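Local coordinates for extracellular solute-binding protein family 1 (Arthrobacter chlorophenolicus, PDB 4R2F) that binds laminaribiose and probably hands such sugars to a membrane transporter for uptake, at residues 107-116 and 314-322. Residues are numbered along the deposited sequence; the frame is centred on the assembly and turned at random.
Sequences FEEQGQIAYA and MMYTNTPSQ
With CG set opposite their own carbonyl carbons (chi1 -65° and -62°), Phe107 and Tyr316 bring their rings together obliquely, Phe107 CD2 lying 4.0 Å from Tyr316 CE2. The contact lies in the solute-binding protein fold, where helix 103-109 ends in a Schellman motif at Gly111 and the chain then runs as a short, weakly bonded antiparallel strand against the end of strand 306-316. Two nearly straight backbone bonds fix the register around the non-hydrogen-bonded pair Ile113–Tyr316: Thr317 N gives to Gln112 O at 2.9 Å, and Ala114 N to Met315 O at 2.8 Å. A water bridges the other two backbone atoms of Ala114 and Met315, donating to Ala114 O and accepting from Met315 N. Phe84 of helix 80-89 touches both aromatic side chains, while the Tyr316 hydroxyl bonds to Ser97. Ala114 and Met315 share one face of the sheet, where the Ala114 methyl meets Met315 CB, and the Gln322 amide, whose NE2 is bonded to Glu326, lies against that methyl. Met315 runs extended until it bends at its last torsion (chi3 -64°), which brings its CE to 3.7 Å from Ala116 CA and 4.0 Å from Ala116 CB.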
loop_
_atom_site.group_PDB
_atom_site.type_symbol
_atom_site.label_atom_id
_atom_site.label_comp_id
_atom_site.label_asym_id
_atom_site.label_seq_id
_atom_site.Cartn_x
_atom_site.Cartn_y
_atom_site.Cartn_z
ATOM N N PHE A 107 16.160 7.907 1.101
ATOM C CA PHE A 107 16.865 8.986 0.394
ATOM C C PHE A 107 17.288 10.089 1.342
ATOM O O PHE A 107 18.272 10.801 1.107
ATOM C CB PHE A 107 16.057 9.501 -0.820
ATOM C CG PHE A 107 15.895 8.469 -1.890
ATOM C CD1 PHE A 107 17.018 7.839 -2.426
ATOM C CD2 PHE A 107 14.635 8.088 -2.350
ATOM C CE1 PHE A 107 16.892 6.858 -3.391
ATOM C CE2 PHE A 107 14.508 7.100 -3.308
ATOM C CZ PHE A 107 15.635 6.487 -3.832
ATOM N N GLU A 108 16.594 10.216 2.456
ATOM C CA GLU A 108 17.044 11.169 3.460
ATOM C C GLU A 108 18.354 10.724 4.092
ATOM O O GLU A 108 19.262 11.525 4.298
ATOM C CB GLU A 108 16.005 11.332 4.542
ATOM C CG GLU A 108 16.305 12.493 5.465
ATOM C CD GLU A 108 16.648 12.064 6.866
ATOM O OE1 GLU A 108 16.558 10.862 7.167
ATOM O OE2 GLU A 108 16.954 12.952 7.679
ATOM N N GLU A 109 18.443 9.439 4.396
ATOM C CA GLU A 109 19.663 8.864 4.997
ATOM C C GLU A 109 20.831 9.071 4.039
ATOM O O GLU A 109 21.922 9.370 4.458
ATOM C CB GLU A 109 19.425 7.379 5.296
ATOM C CG GLU A 109 20.583 6.579 5.871
ATOM C CD GLU A 109 20.084 5.311 6.554
ATOM O OE1 GLU A 109 20.056 4.230 5.919
ATOM O OE2 GLU A 109 19.670 5.407 7.726
ATOM N N GLN A 110 20.571 8.985 2.742
ATOM C CA GLN A 110 21.606 9.147 1.728
ATOM C C GLN A 110 21.864 10.602 1.422
ATOM O O GLN A 110 22.713 10.899 0.624
ATOM C CB GLN A 110 21.205 8.472 0.406
ATOM C CG GLN A 110 21.106 6.959 0.457
ATOM C CD GLN A 110 20.535 6.370 -0.833
ATOM O OE1 GLN A 110 20.559 6.991 -1.901
ATOM N NE2 GLN A 110 20.039 5.164 -0.730
ATOM N N GLY A 111 21.103 11.503 2.008
ATOM C CA GLY A 111 21.348 12.907 1.812
ATOM C C GLY A 111 20.838 13.467 0.498
ATOM O O GLY A 111 21.324 14.498 0.059
ATOM N N GLN A 112 19.822 12.844 -0.099
ATOM C CA GLN A 112 19.329 13.234 -1.430
ATOM C C GLN A 112 17.900 13.784 -1.398
ATOM O O GLN A 112 17.368 14.214 -2.428
ATOM C CB GLN A 112 19.337 12.031 -2.378
ATOM C CG GLN A 112 20.619 11.218 -2.394
ATOM C CD GLN A 112 21.642 11.722 -3.383
ATOM O OE1 GLN A 112 21.494 12.786 -3.975
ATOM N NE2 GLN A 112 22.686 10.939 -3.583
ATOM N N ILE A 113 17.289 13.765 -0.220
ATOM C CA ILE A 113 15.966 14.342 -0.024
ATOM C C ILE A 113 16.076 15.850 0.222
ATOM O O ILE A 113 17.076 16.322 0.744
ATOM C CB ILE A 113 15.262 13.627 1.152
ATOM C CG1 ILE A 113 13.776 13.457 0.881
ATOM C CG2 ILE A 113 15.524 14.335 2.483
ATOM C CD1 ILE A 113 13.491 12.387 -0.157
ATOM N N ALA A 114 15.053 16.605 -0.171
ATOM C CA ALA A 114 14.899 17.994 0.292
ATOM C C ALA A 114 13.798 18.072 1.355
ATOM O O ALA A 114 12.663 17.682 1.088
ATOM C CB ALA A 114 14.572 18.904 -0.878
ATOM N N TYR A 115 14.134 18.570 2.545
ATOM C CA TYR A 115 13.203 18.608 3.667
ATOM C C TYR A 115 12.030 19.496 3.304
ATOM O O TYR A 115 12.199 20.495 2.618
ATOM C CB TYR A 115 13.895 19.097 4.961
ATOM C CG TYR A 115 14.912 18.114 5.453
ATOM C CD1 TYR A 115 14.515 16.909 5.991
ATOM C CD2 TYR A 115 16.281 18.366 5.348
ATOM C CE1 TYR A 115 15.446 15.965 6.408
ATOM C CE2 TYR A 115 17.218 17.431 5.780
ATOM C CZ TYR A 115 16.796 16.230 6.290
ATOM O OH TYR A 115 17.711 15.270 6.702
ATOM N N ALA A 116 10.849 19.101 3.768
ATOM C CA ALA A 116 9.594 19.744 3.411
ATOM C C ALA A 116 9.108 20.812 4.384
ATOM O O ALA A 116 7.936 21.206 4.328
ATOM C CB ALA A 116 8.524 18.671 3.240
ATOM N N MET A 314 7.469 13.542 -1.939
ATOM C CA MET A 314 8.823 13.818 -1.538
ATOM C C MET A 314 9.519 14.696 -2.559
ATOM O O MET A 314 9.213 14.693 -3.754
ATOM C CB MET A 314 9.589 12.497 -1.272
ATOM C CG MET A 314 9.875 11.588 -2.434
ATOM S SD MET A 314 10.156 9.883 -1.928
ATOM C CE MET A 314 8.477 9.299 -1.929
ATOM N N MET A 315 10.415 15.516 -2.047
ATOM C CA MET A 315 11.204 16.427 -2.865
ATOM C C MET A 315 12.670 15.978 -2.774
ATOM O O MET A 315 13.069 15.393 -1.769
ATOM C CB MET A 315 11.045 17.879 -2.331
ATOM C CG MET A 315 9.706 18.549 -2.557
ATOM S SD MET A 315 9.625 20.266 -1.996
ATOM C CE MET A 315 9.846 19.994 -0.270
ATOM N N TYR A 316 13.457 16.262 -3.811
ATOM C CA TYR A 316 14.848 15.821 -3.917
ATOM C C TYR A 316 15.805 16.988 -4.099
ATOM O O TYR A 316 15.415 18.028 -4.631
ATOM C CB TYR A 316 15.012 14.914 -5.135
ATOM C CG TYR A 316 14.194 13.639 -5.085
ATOM C CD1 TYR A 316 12.849 13.636 -5.402
ATOM C CD2 TYR A 316 14.774 12.448 -4.711
ATOM C CE1 TYR A 316 12.100 12.474 -5.353
ATOM C CE2 TYR A 316 14.041 11.280 -4.659
ATOM C CZ TYR A 316 12.705 11.284 -4.988
ATOM O OH TYR A 316 11.989 10.096 -4.963
ATOM N N THR A 317 17.067 16.790 -3.712
ATOM C CA THR A 317 18.083 17.830 -3.851
ATOM C C THR A 317 18.373 18.174 -5.303
ATOM O O THR A 317 18.747 19.298 -5.601
ATOM C CB THR A 317 19.412 17.470 -3.157
ATOM O OG1 THR A 317 19.868 16.203 -3.635
ATOM C CG2 THR A 317 19.242 17.425 -1.623
ATOM N N ASN A 318 18.212 17.206 -6.201
ATOM C CA ASN A 318 18.418 17.455 -7.612
ATOM C C ASN A 318 17.218 18.135 -8.227
ATOM O O ASN A 318 16.355 17.482 -8.819
ATOM C CB ASN A 318 18.719 16.155 -8.361
ATOM C CG ASN A 318 19.065 16.404 -9.831
ATOM O OD1 ASN A 318 19.204 17.542 -10.252
ATOM N ND2 ASN A 318 19.160 15.340 -10.611
ATOM N N THR A 319 17.168 19.456 -8.063
ATOM C CA THR A 319 16.085 20.283 -8.592
ATOM C C THR A 319 16.728 21.508 -9.207
ATOM O O THR A 319 17.747 21.971 -8.719
ATOM C CB THR A 319 15.067 20.724 -7.488
ATOM O OG1 THR A 319 14.105 21.655 -8.017
ATOM C CG2 THR A 319 15.771 21.376 -6.305
ATOM N N PRO A 320 16.140 22.032 -10.278
ATOM C CA PRO A 320 16.643 23.294 -10.807
ATOM C C PRO A 320 16.326 24.450 -9.879
ATOM O O PRO A 320 17.004 25.459 -9.932
ATOM C CB PRO A 320 15.878 23.449 -12.129
ATOM C CG PRO A 320 14.639 22.657 -11.930
ATOM C CD PRO A 320 15.080 21.469 -11.132
ATOM N N SER A 321 15.300 24.318 -9.042
ATOM C CA SER A 321 14.959 25.376 -8.077
ATOM C C SER A 321 14.177 24.800 -6.915
ATOM O O SER A 321 13.067 24.311 -7.120
ATOM C CB SER A 321 14.094 26.450 -8.751
ATOM O OG SER A 321 13.583 27.345 -7.774
ATOM N N GLN A 322 14.728 24.880 -5.700
ATOM C CA GLN A 322 14.019 24.383 -4.515
ATOM C C GLN A 322 12.734 25.143 -4.223
ATOM O O GLN A 322 11.762 24.559 -3.780
ATOM C CB GLN A 322 14.933 24.399 -3.280
ATOM C CG GLN A 322 14.291 23.835 -2.017
ATOM C CD GLN A 322 13.778 22.409 -2.161
ATOM O OE1 GLN A 322 14.321 21.599 -2.935
ATOM N NE2 GLN A 322 12.742 22.081 -1.387
HETATM O O HOH W 1 18.332 14.117 -5.552
HETATM O O HOH W 2 10.496 15.903 0.806
#